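Local coordinates for TarM (Staphylococcus aureus subsp. aureus 21178, PDB 4X7R), which belongs to the GT-B clan of glycosyltransferases, built from two Rossmann-like domains with a cleft between them, and carries an additional antiparallel sheet, at residues Glu212-Asp226 and Asn236-His249. The protein carries 1 engineered substitution. Residues are numbered along the deposited sequence; the frame is centred on the assembly and turned at random.
Sequences EKLIKDSKDSIMICD and NTNHKNAQKYGVIH. With 3YW ((2S)-2,3-dihydroxypropyl 2-acetamido-2-deoxy-alpha-D-glucopyranoside), chain F.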
ATOM      1  N   GLU A 212     -18.345  13.712  -2.798  1.00 41.60           N
ATOM      2  CA  GLU A 212     -19.213  14.750  -3.372  1.00 42.48           C
ATOM      3  C   GLU A 212     -19.080  16.044  -2.561  1.00 45.93           C
ATOM      4  O   GLU A 212     -19.173  17.123  -3.133  1.00 45.61           O
ATOM      5  CB  GLU A 212     -20.671  14.276  -3.416  1.00 44.35           C
ATOM      6  CG  GLU A 212     -20.903  13.172  -4.432  1.00 46.08           C
ATOM      7  CD  GLU A 212     -22.183  12.379  -4.272  1.00 59.99           C
ATOM      8  OE1 GLU A 212     -22.846  12.491  -3.215  1.00 64.22           O
ATOM      9  OE2 GLU A 212     -22.503  11.607  -5.199  1.00 52.04           O
ATOM     10  N   LYS A 213     -18.811  15.925  -1.247  1.00 42.57           N
ATOM     11  CA  LYS A 213     -18.575  17.043  -0.316  1.00 43.82           C
ATOM     12  C   LYS A 213     -17.139  17.606  -0.504  1.00 48.04           C
ATOM     13  O   LYS A 213     -16.942  18.816  -0.604  1.00 46.72           O
ATOM     14  CB  LYS A 213     -18.794  16.561   1.145  1.00 46.80           C
ATOM     15  CG  LYS A 213     -19.783  17.385   1.952  1.00 64.88           C
ATOM     16  CD  LYS A 213     -21.178  17.484   1.337  1.00 74.30           C
ATOM     17  CE  LYS A 213     -21.954  18.641   1.947  1.00 83.42           C
ATOM     18  NZ  LYS A 213     -21.444  19.988   1.530  1.00 84.97           N
ATOM     19  N   LEU A 214     -16.151  16.716  -0.614  1.00 44.55           N
ATOM     20  CA  LEU A 214     -14.756  17.100  -0.805  1.00 43.26           C
ATOM     21  C   LEU A 214     -14.448  17.714  -2.163  1.00 45.48           C
ATOM     22  O   LEU A 214     -13.723  18.690  -2.223  1.00 44.68           O
ATOM     23  CB  LEU A 214     -13.855  15.872  -0.585  1.00 41.79           C
ATOM     24  CG  LEU A 214     -12.339  16.113  -0.589  1.00 45.06           C
ATOM     25  CD1 LEU A 214     -11.904  16.841   0.705  1.00 45.25           C
ATOM     26  CD2 LEU A 214     -11.592  14.805  -0.779  1.00 37.71           C
ATOM     27  N   ILE A 215     -14.940  17.112  -3.245  1.00 41.94           N
ATOM     28  CA  ILE A 215     -14.568  17.497  -4.606  1.00 41.41           C
ATOM     29  C   ILE A 215     -15.680  18.249  -5.324  1.00 46.85           C
ATOM     30  O   ILE A 215     -16.737  17.679  -5.585  1.00 46.81           O
ATOM     31  CB  ILE A 215     -14.073  16.212  -5.380  1.00 41.96           C
ATOM     32  CG1 ILE A 215     -12.969  15.453  -4.591  1.00 40.36           C
ATOM     33  CG2 ILE A 215     -13.644  16.516  -6.819  1.00 40.73           C
ATOM     34  CD1 ILE A 215     -12.748  13.955  -5.009  1.00 39.31           C
ATOM     35  N   LYS A 216     -15.430  19.516  -5.668  1.00 45.18           N
ATOM     36  CA  LYS A 216     -16.420  20.321  -6.383  1.00 47.55           C
ATOM     37  C   LYS A 216     -16.668  19.820  -7.814  1.00 52.71           C
ATOM     38  O   LYS A 216     -15.742  19.342  -8.500  1.00 51.20           O
ATOM     39  CB  LYS A 216     -16.140  21.850  -6.298  1.00 51.88           C
ATOM     40  CG  LYS A 216     -15.128  22.413  -7.274  1.00 66.96           C
ATOM     41  CD  LYS A 216     -15.090  23.934  -7.092  1.00 84.87           C
ATOM     42  CE  LYS A 216     -13.732  24.423  -6.735  1.00100.66           C
ATOM     43  NZ  LYS A 216     -13.778  25.841  -6.259  1.00111.27           N
ATOM     44  N   ASP A 217     -17.943  19.890  -8.238  1.00 50.28           N
ATOM     45  CA  ASP A 217     -18.358  19.446  -9.561  1.00 49.83           C
ATOM     46  C   ASP A 217     -17.963  20.410 -10.688  1.00 55.14           C
ATOM     47  O   ASP A 217     -18.813  21.018 -11.355  1.00 55.00           O
ATOM     48  CB  ASP A 217     -19.834  19.017  -9.599  1.00 50.59           C
ATOM     49  CG  ASP A 217     -20.118  18.126 -10.786  1.00 52.17           C
ATOM     50  OD1 ASP A 217     -19.144  17.704 -11.464  1.00 50.50           O
ATOM     51  OD2 ASP A 217     -21.302  17.826 -11.030  1.00 56.62           O
ATOM     52  N   SER A 218     -16.648  20.478 -10.929  1.00 52.32           N
ATOM     53  CA  SER A 218     -16.005  21.314 -11.940  1.00 52.31           C
ATOM     54  C   SER A 218     -15.127  20.449 -12.832  1.00 55.05           C
ATOM     55  O   SER A 218     -14.490  19.517 -12.341  1.00 54.27           O
ATOM     56  CB  SER A 218     -15.155  22.379 -11.247  1.00 54.98           C
ATOM     57  OG  SER A 218     -14.156  22.921 -12.089  1.00 65.16           O
ATOM     58  N   LYS A 219     -15.042  20.796 -14.127  1.00 51.87           N
ATOM     59  CA  LYS A 219     -14.193  20.133 -15.134  1.00 50.71           C
ATOM     60  C   LYS A 219     -12.698  20.191 -14.731  1.00 53.24           C
ATOM     61  O   LYS A 219     -11.887  19.404 -15.224  1.00 50.74           O
ATOM     62  CB  LYS A 219     -14.401  20.782 -16.526  1.00 54.94           C
ATOM     63  CG  LYS A 219     -15.816  20.609 -17.098  1.00 76.06           C
ATOM     64  CD  LYS A 219     -16.325  21.812 -17.924  1.00 88.89           C
ATOM     65  CE  LYS A 219     -16.743  23.038 -17.109  1.00 96.86           C
ATOM     66  NZ  LYS A 219     -17.801  22.751 -16.096  1.00 94.24           N
ATOM     67  N   ASP A 220     -12.349  21.139 -13.836  1.00 50.86           N
ATOM     68  CA  ASP A 220     -11.005  21.342 -13.295  1.00 49.61           C
ATOM     69  C   ASP A 220     -10.700  20.327 -12.190  1.00 48.47           C
ATOM     70  O   ASP A 220      -9.533  20.119 -11.871  1.00 48.33           O
ATOM     71  CB  ASP A 220     -10.849  22.791 -12.773  1.00 52.87           C
ATOM     72  CG  ASP A 220     -10.793  23.857 -13.870  1.00 63.67           C
ATOM     73  OD1 ASP A 220     -10.316  23.547 -14.976  1.00 60.16           O
ATOM     74  OD2 ASP A 220     -11.230  25.012 -13.609  1.00 74.43           O
ATOM     75  N   SER A 221     -11.748  19.709 -11.605  1.00 42.69           N
ATOM     76  CA  SER A 221     -11.623  18.679 -10.559  1.00 41.24           C
ATOM     77  C   SER A 221     -11.359  17.344 -11.250  1.00 45.38           C
ATOM     78  O   SER A 221     -12.122  16.934 -12.137  1.00 45.88           O
ATOM     79  CB  SER A 221     -12.890  18.595  -9.721  1.00 42.05           C
ATOM     80  OG  SER A 221     -13.044  19.691  -8.836  1.00 48.79           O
ATOM     81  N   ILE A 222     -10.249  16.700 -10.887  1.00 41.21           N
ATOM     82  CA  ILE A 222      -9.852  15.420 -11.491  1.00 39.84           C
ATOM     83  C   ILE A 222      -9.701  14.362 -10.408  1.00 40.41           C
ATOM     84  O   ILE A 222      -8.948  14.556  -9.446  1.00 39.05           O
ATOM     85  CB  ILE A 222      -8.556  15.568 -12.343  1.00 42.32           C
ATOM     86  CG1 ILE A 222      -8.758  16.584 -13.500  1.00 42.54           C
ATOM     87  CG2 ILE A 222      -8.060  14.182 -12.860  1.00 41.76           C
ATOM     88  CD1 ILE A 222      -7.539  17.382 -13.860  1.00 40.72           C
ATOM     89  N   MET A 223     -10.429  13.247 -10.568  1.00 35.62           N
ATOM     90  CA  MET A 223     -10.347  12.107  -9.664  1.00 33.73           C
ATOM     91  C   MET A 223      -9.559  11.017 -10.360  1.00 36.99           C
ATOM     92  O   MET A 223      -9.827  10.681 -11.523  1.00 34.02           O
ATOM     93  CB  MET A 223     -11.741  11.583  -9.300  1.00 35.92           C
ATOM     94  CG  MET A 223     -12.481  12.507  -8.338  1.00 39.77           C
ATOM     95  SD  MET A 223     -14.179  11.962  -7.996  1.00 43.27           S
ATOM     96  CE  MET A 223     -15.016  12.697  -9.361  1.00 40.47           C
ATOM     97  N   ILE A 224      -8.575  10.469  -9.652  1.00 33.31           N
ATOM     98  CA  ILE A 224      -7.782   9.357 -10.170  1.00 30.33           C
ATOM     99  C   ILE A 224      -7.914   8.256  -9.155  1.00 35.05           C
ATOM    100  O   ILE A 224      -7.516   8.435  -8.007  1.00 34.29           O
ATOM    101  CB  ILE A 224      -6.283   9.693 -10.459  1.00 31.64           C
ATOM    102  CG1 ILE A 224      -6.146  10.783 -11.533  1.00 32.68           C
ATOM    103  CG2 ILE A 224      -5.508   8.401 -10.867  1.00 29.68           C
ATOM    104  CD1 ILE A 224      -4.726  11.339 -11.687  1.00 35.90           C
ATOM    105  N   CYS A 225      -8.456   7.132  -9.557  1.00 34.73           N
ATOM    106  CA  CYS A 225      -8.579   6.046  -8.621  1.00 36.30           C
ATOM    107  C   CYS A 225      -7.459   5.057  -8.858  1.00 37.17           C
ATOM    108  O   CYS A 225      -7.367   4.473  -9.940  1.00 34.44           O
ATOM    109  CB  CYS A 225      -9.950   5.384  -8.694  1.00 38.40           C
ATOM    110  SG  CYS A 225     -10.117   3.975  -7.572  1.00 43.25           S
ATOM    111  N   ASP A 226      -6.597   4.900  -7.845  1.00 32.86           N
ATOM    112  CA  ASP A 226      -5.437   4.008  -7.841  1.00 31.59           C
ATOM    113  C   ASP A 226      -5.732   2.670  -7.188  1.00 38.35           C
ATOM    114  O   ASP A 226      -5.328   1.624  -7.705  1.00 38.11           O
ATOM    115  CB  ASP A 226      -4.249   4.706  -7.168  1.00 33.42           C
ATOM    116  CG  ASP A 226      -3.589   5.736  -8.054  1.00 39.11           C
ATOM    117  OD1 ASP A 226      -2.959   5.331  -9.057  1.00 36.84           O
ATOM    118  OD2 ASP A 226      -3.724   6.957  -7.761  1.00 36.60           O
ATOM    119  N   ASN A 236     -19.523   5.690  -8.393  1.00 38.85           N
ATOM    120  CA  ASN A 236     -20.890   5.992  -7.938  1.00 39.81           C
ATOM    121  C   ASN A 236     -21.187   7.467  -7.590  1.00 44.39           C
ATOM    122  O   ASN A 236     -22.346   7.776  -7.300  1.00 46.31           O
ATOM    123  CB  ASN A 236     -21.273   5.088  -6.766  1.00 36.93           C
ATOM    124  CG  ASN A 236     -21.277   3.611  -7.075  1.00 58.94           C
ATOM    125  OD1 ASN A 236     -21.302   3.176  -8.217  1.00 47.27           O
ATOM    126  ND2 ASN A 236     -21.250   2.796  -6.050  1.00 58.91           N
ATOM    127  N   THR A 237     -20.179   8.371  -7.575  1.00 38.97           N
ATOM    128  CA  THR A 237     -20.486   9.782  -7.245  1.00 39.77           C
ATOM    129  C   THR A 237     -21.395  10.403  -8.322  1.00 45.63           C
ATOM    130  O   THR A 237     -21.397   9.947  -9.464  1.00 45.07           O
ATOM    131  CB  THR A 237     -19.246  10.660  -7.000  1.00 41.53           C
ATOM    132  OG1 THR A 237     -18.666  11.007  -8.248  1.00 44.30           O
ATOM    133  CG2 THR A 237     -18.230  10.053  -6.069  1.00 33.25           C
ATOM    134  N   ASN A 238     -22.156  11.431  -7.944  1.00 44.12           N
ATOM    135  CA  ASN A 238     -23.094  12.124  -8.818  1.00 46.15           C
ATOM    136  C   ASN A 238     -22.466  13.221  -9.697  1.00 50.42           C
ATOM    137  O   ASN A 238     -23.214  13.896 -10.402  1.00 52.38           O
ATOM    138  CB  ASN A 238     -24.230  12.703  -7.966  1.00 46.23           C
ATOM    139  CG  ASN A 238     -23.830  13.860  -7.052  1.00 63.13           C
ATOM    140  OD1 ASN A 238     -22.668  14.284  -6.962  1.00 60.55           O
ATOM    141  ND2 ASN A 238     -24.797  14.406  -6.347  1.00 50.84           N
ATOM    142  N   HIS A 239     -21.120  13.427  -9.632  1.00 45.95           N
ATOM    143  CA  HIS A 239     -20.396  14.468 -10.394  1.00 45.22           C
ATOM    144  C   HIS A 239     -20.741  14.400 -11.867  1.00 50.54           C
ATOM    145  O   HIS A 239     -20.702  13.323 -12.456  1.00 49.48           O
ATOM    146  CB  HIS A 239     -18.858  14.370 -10.221  1.00 44.02           C
ATOM    147  CG  HIS A 239     -18.366  14.623  -8.829  1.00 45.51           C
ATOM    148  ND1 HIS A 239     -18.116  13.574  -7.952  1.00 45.41           N
ATOM    149  CD2 HIS A 239     -18.028  15.785  -8.222  1.00 46.30           C
ATOM    150  CE1 HIS A 239     -17.685  14.133  -6.827  1.00 43.87           C
ATOM    151  NE2 HIS A 239     -17.629  15.461  -6.935  1.00 44.93           N
ATOM    152  N   LYS A 240     -21.094  15.546 -12.454  1.00 49.52           N
ATOM    153  CA  LYS A 240     -21.457  15.651 -13.870  1.00 50.92           C
ATOM    154  C   LYS A 240     -20.316  16.263 -14.690  1.00 56.48           C
ATOM    155  O   LYS A 240     -20.256  16.051 -15.905  1.00 57.24           O
ATOM    156  CB  LYS A 240     -22.736  16.493 -14.031  1.00 55.63           C
ATOM    157  CG  LYS A 240     -23.974  15.847 -13.407  1.00 79.91           C
ATOM    158  CD  LYS A 240     -25.117  16.838 -13.265  1.00 98.35           C
ATOM    159  CE  LYS A 240     -26.254  16.299 -12.419  1.00120.68           C
ATOM    160  NZ  LYS A 240     -25.910  16.235 -10.965  1.00131.11           N
ATOM    161  N   ASN A 241     -19.416  17.024 -14.034  1.00 51.22           N
ATOM    162  CA  ASN A 241     -18.313  17.709 -14.718  1.00 50.20           C
ATOM    163  C   ASN A 241     -16.944  17.209 -14.327  1.00 49.52           C
ATOM    164  O   ASN A 241     -16.051  17.203 -15.169  1.00 50.33           O
ATOM    165  CB  ASN A 241     -18.381  19.211 -14.444  1.00 50.07           C
ATOM    166  CG  ASN A 241     -19.703  19.816 -14.774  1.00 63.27           C
ATOM    167  OD1 ASN A 241     -20.226  19.647 -15.884  1.00 59.36           O
ATOM    168  ND2 ASN A 241     -20.254  20.538 -13.805  1.00 51.52           N
ATOM    169  N   ALA A 242     -16.748  16.864 -13.041  1.00 42.54           N
ATOM    170  CA  ALA A 242     -15.467  16.371 -12.553  1.00 40.27           C
ATOM    171  C   ALA A 242     -15.029  15.156 -13.365  1.00 45.05           C
ATOM    172  O   ALA A 242     -15.876  14.366 -13.779  1.00 44.03           O
ATOM    173  CB  ALA A 242     -15.558  16.028 -11.085  1.00 39.19           C
ATOM    174  N   GLN A 243     -13.721  15.065 -13.663  1.00 41.25           N
ATOM    175  CA  GLN A 243     -13.149  13.973 -14.432  1.00 40.49           C
ATOM    176  C   GLN A 243     -12.882  12.751 -13.566  1.00 40.94           C
ATOM    177  O   GLN A 243     -12.567  12.868 -12.363  1.00 38.08           O
ATOM    178  CB  GLN A 243     -11.863  14.424 -15.145  1.00 42.47           C
ATOM    179  CG  GLN A 243     -12.082  15.677 -15.999  1.00 41.63           C
ATOM    180  CD  GLN A 243     -10.858  16.080 -16.751  1.00 44.20           C
ATOM    181  OE1 GLN A 243     -10.096  15.239 -17.223  1.00 41.53           O
ATOM    182  NE2 GLN A 243     -10.669  17.381 -16.920  1.00 44.22           N
ATOM    183  N   LYS A 244     -13.021  11.565 -14.183  1.00 38.14           N
ATOM    184  CA  LYS A 244     -12.798  10.289 -13.489  1.00 36.16           C
ATOM    185  C   LYS A 244     -11.859   9.396 -14.268  1.00 37.89           C
ATOM    186  O   LYS A 244     -12.117   9.077 -15.437  1.00 37.10           O
ATOM    187  CB  LYS A 244     -14.123   9.554 -13.183  1.00 38.73           C
ATOM    188  CG  LYS A 244     -15.096  10.336 -12.291  1.00 41.51           C
ATOM    189  CD  LYS A 244     -16.397   9.567 -12.053  1.00 37.60           C
ATOM    190  CE  LYS A 244     -17.366  10.286 -11.118  1.00 32.04           C
ATOM    191  NZ  LYS A 244     -18.540   9.418 -10.788  1.00 36.48           N
ATOM    192  N   TYR A 245     -10.778   8.962 -13.604  1.00 33.18           N
ATOM    193  CA  TYR A 245      -9.774   8.067 -14.195  1.00 32.42           C
ATOM    194  C   TYR A 245      -9.505   6.945 -13.256  1.00 36.67           C
ATOM    195  O   TYR A 245      -9.518   7.140 -12.043  1.00 36.64           O
ATOM    196  CB  TYR A 245      -8.424   8.788 -14.478  1.00 32.78           C
ATOM    197  CG  TYR A 245      -8.545   9.917 -15.473  1.00 34.22           C
ATOM    198  CD1 TYR A 245      -8.506   9.672 -16.842  1.00 36.29           C
ATOM    199  CD2 TYR A 245      -8.788  11.219 -15.050  1.00 34.86           C
ATOM    200  CE1 TYR A 245      -8.687  10.699 -17.766  1.00 37.33           C
ATOM    201  CE2 TYR A 245      -8.943  12.260 -15.967  1.00 36.13           C
ATOM    202  CZ  TYR A 245      -8.907  11.992 -17.322  1.00 41.22           C
ATOM    203  OH  TYR A 245      -9.117  12.994 -18.228  1.00 43.74           O
ATOM    204  N   GLY A 246      -9.234   5.783 -13.821  1.00 32.76           N
ATOM    205  CA  GLY A 246      -8.860   4.599 -13.054  1.00 31.42           C
ATOM    206  C   GLY A 246      -7.463   4.234 -13.499  1.00 36.34           C
ATOM    207  O   GLY A 246      -7.204   4.234 -14.705  1.00 35.38           O
ATOM    208  N   VAL A 247      -6.524   4.000 -12.544  1.00 32.91           N
ATOM    209  CA  VAL A 247      -5.177   3.541 -12.906  1.00 33.10           C
ATOM    210  C   VAL A 247      -5.078   2.071 -12.488  1.00 36.96           C
ATOM    211  O   VAL A 247      -5.246   1.766 -11.307  1.00 36.15           O
ATOM    212  CB  VAL A 247      -3.994   4.381 -12.316  1.00 36.21           C
ATOM    213  CG1 VAL A 247      -2.641   3.719 -12.619  1.00 35.68           C
ATOM    214  CG2 VAL A 247      -4.003   5.829 -12.821  1.00 35.92           C
ATOM    215  N   ILE A 248      -4.822   1.174 -13.451  1.00 33.66           N
ATOM    216  CA  ILE A 248      -4.617  -0.257 -13.189  1.00 33.17           C
ATOM    217  C   ILE A 248      -3.099  -0.462 -12.966  1.00 35.97           C
ATOM    218  O   ILE A 248      -2.278  -0.108 -13.807  1.00 33.75           O
ATOM    219  CB  ILE A 248      -5.286  -1.140 -14.261  1.00 36.85           C
ATOM    220  CG1 ILE A 248      -6.839  -1.108 -13.999  1.00 38.06           C
ATOM    221  CG2 ILE A 248      -4.738  -2.580 -14.201  1.00 37.20           C
ATOM    222  CD1 ILE A 248      -7.705  -1.680 -14.968  1.00 45.43           C
ATOM    223  N   HIS A 249      -2.737  -0.893 -11.768  1.00 33.11           N
ATOM    224  CA  HIS A 249      -1.330  -1.013 -11.380  1.00 31.81           C
ATOM    225  C   HIS A 249      -0.770  -2.430 -11.575  1.00 36.72           C
ATOM    226  O   HIS A 249       0.439  -2.635 -11.454  1.00 37.85           O
ATOM    227  CB  HIS A 249      -1.155  -0.584  -9.911  1.00 31.21           C
ATOM    228  CG  HIS A 249      -1.292   0.883  -9.703  1.00 33.31           C
ATOM    229  ND1 HIS A 249      -0.197   1.720  -9.783  1.00 34.26           N
ATOM    230  CD2 HIS A 249      -2.393   1.621  -9.438  1.00 33.74           C
ATOM    231  CE1 HIS A 249      -0.658   2.939  -9.548  1.00 33.16           C
ATOM    232  NE2 HIS A 249      -1.976   2.926  -9.341  1.00 33.75           N
TER
HETATM  233  O3A 3YW F 503      -2.374  -4.440  -5.719  0.75 57.69           O
HETATM  234  C4A 3YW F 503       0.553  -2.223  -6.466  0.75 53.29           C
HETATM  235  C5A 3YW F 503      -0.211  -3.479  -6.124  0.75 54.48           C
HETATM  236  O5  3YW F 503       1.945  -0.883  -8.859  0.75 49.54           O
HETATM  237  C6A 3YW F 503      -1.703  -3.258  -6.128  0.75 55.48           C
HETATM  238  C5  3YW F 503       3.288  -0.489  -9.170  0.75 42.66           C
HETATM  239  C6  3YW F 503       3.257   1.004  -9.393  0.75 38.95           C
HETATM  240  C4  3YW F 503       3.769  -1.304 -10.369  0.75 41.85           C
HETATM  241  O6  3YW F 503       2.375   1.367 -10.444  0.75 36.01           O
HETATM  242  C3  3YW F 503       3.864  -2.766  -9.946  0.75 44.50           C
HETATM  243  O4  3YW F 503       5.057  -0.858 -10.781  0.75 37.23           O
HETATM  244  O3  3YW F 503       4.283  -3.600 -11.026  0.75 39.03           O
HETATM  245  O7  3YW F 503       1.666  -5.812 -10.065  0.75 55.73           O
HETATM  246  C7  3YW F 503       2.359  -5.694  -9.060  0.75 54.03           C
HETATM  247  C8  3YW F 503       2.807  -6.880  -8.260  0.75 53.39           C
HETATM  248  N2  3YW F 503       2.769  -4.504  -8.619  0.75 51.74           N
HETATM  249  C2  3YW F 503       2.548  -3.265  -9.348  0.75 48.39           C
HETATM  250  C1  3YW F 503       1.781  -2.247  -8.484  0.75 51.40           C
HETATM  251  O1  3YW F 503       1.809  -2.467  -7.102  0.75 51.03           O
HETATM  252  O2  3YW F 503       0.207  -3.936  -4.837  0.75 55.13           O
HETATM  253  O   HOH W   1      -6.521   0.015  -9.883  1.00 38.30           O
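Met223 and His239 meet beside two parallel strands, 221-225 and 243-247, whose backbones are zipped from Gln243 N on Ser221 O to Val247 N on Cys225 O. Followed outward, Met223 begins with CB 3.4 Å from Gln243 O and CG farther off that same oxygen; SD lies oblique to the His239 ring, 4.7 Å from its centroid, and the bend at the last torsion (chi3 -85°) carries CE over one ring face, 3.9 Å from the centroid, a CH-pi contact. CE also touches Ala242 CB and the aliphatic part of Lys244, whose ammonium end bonds to Thr237 OG1 and Met234 O. The ring of His239 is held at its edge: NE2 donates to Ile215 O at 2.7 Å, with the oxygen in the ring plane, while ND1 shares a hydrogen bond with Thr237 OG1. Asp217 grips the loop before the second strand. Asp217 OD2 accepts from Lys240 N at 2.7 Å, nearly straight, and OD1 takes both Asn241 N and Ala242 N; Asn241 ND2 returns to Asp217 O. On the sheet face bearing Ile222 and Ile224, covered by helix 480-492 (Leu490 on Tyr245, Phe491 on Ile222), Gln243 NE2 reaches Lys219 O, and Tyr245 OH donates to Gln243 OE1. Beyond the strands, His249 NE2 donates to Asp226 OD1 at 2.6 Å, probably fixing the ring's rotation; Arg25, salt-bridged to that oxygen, may steady the carboxylate. His249 ND1 and 3YW O6 share a 2.7 Å hydrogen bond, either possibly the donor. Strand 221-225, helix 231-235 and strand 243-247 form a beta-alpha-beta unit of the N-terminal Rossmann-like domain, with the ligand pocket at the C-terminal ends of its strands, as in GT-B folds.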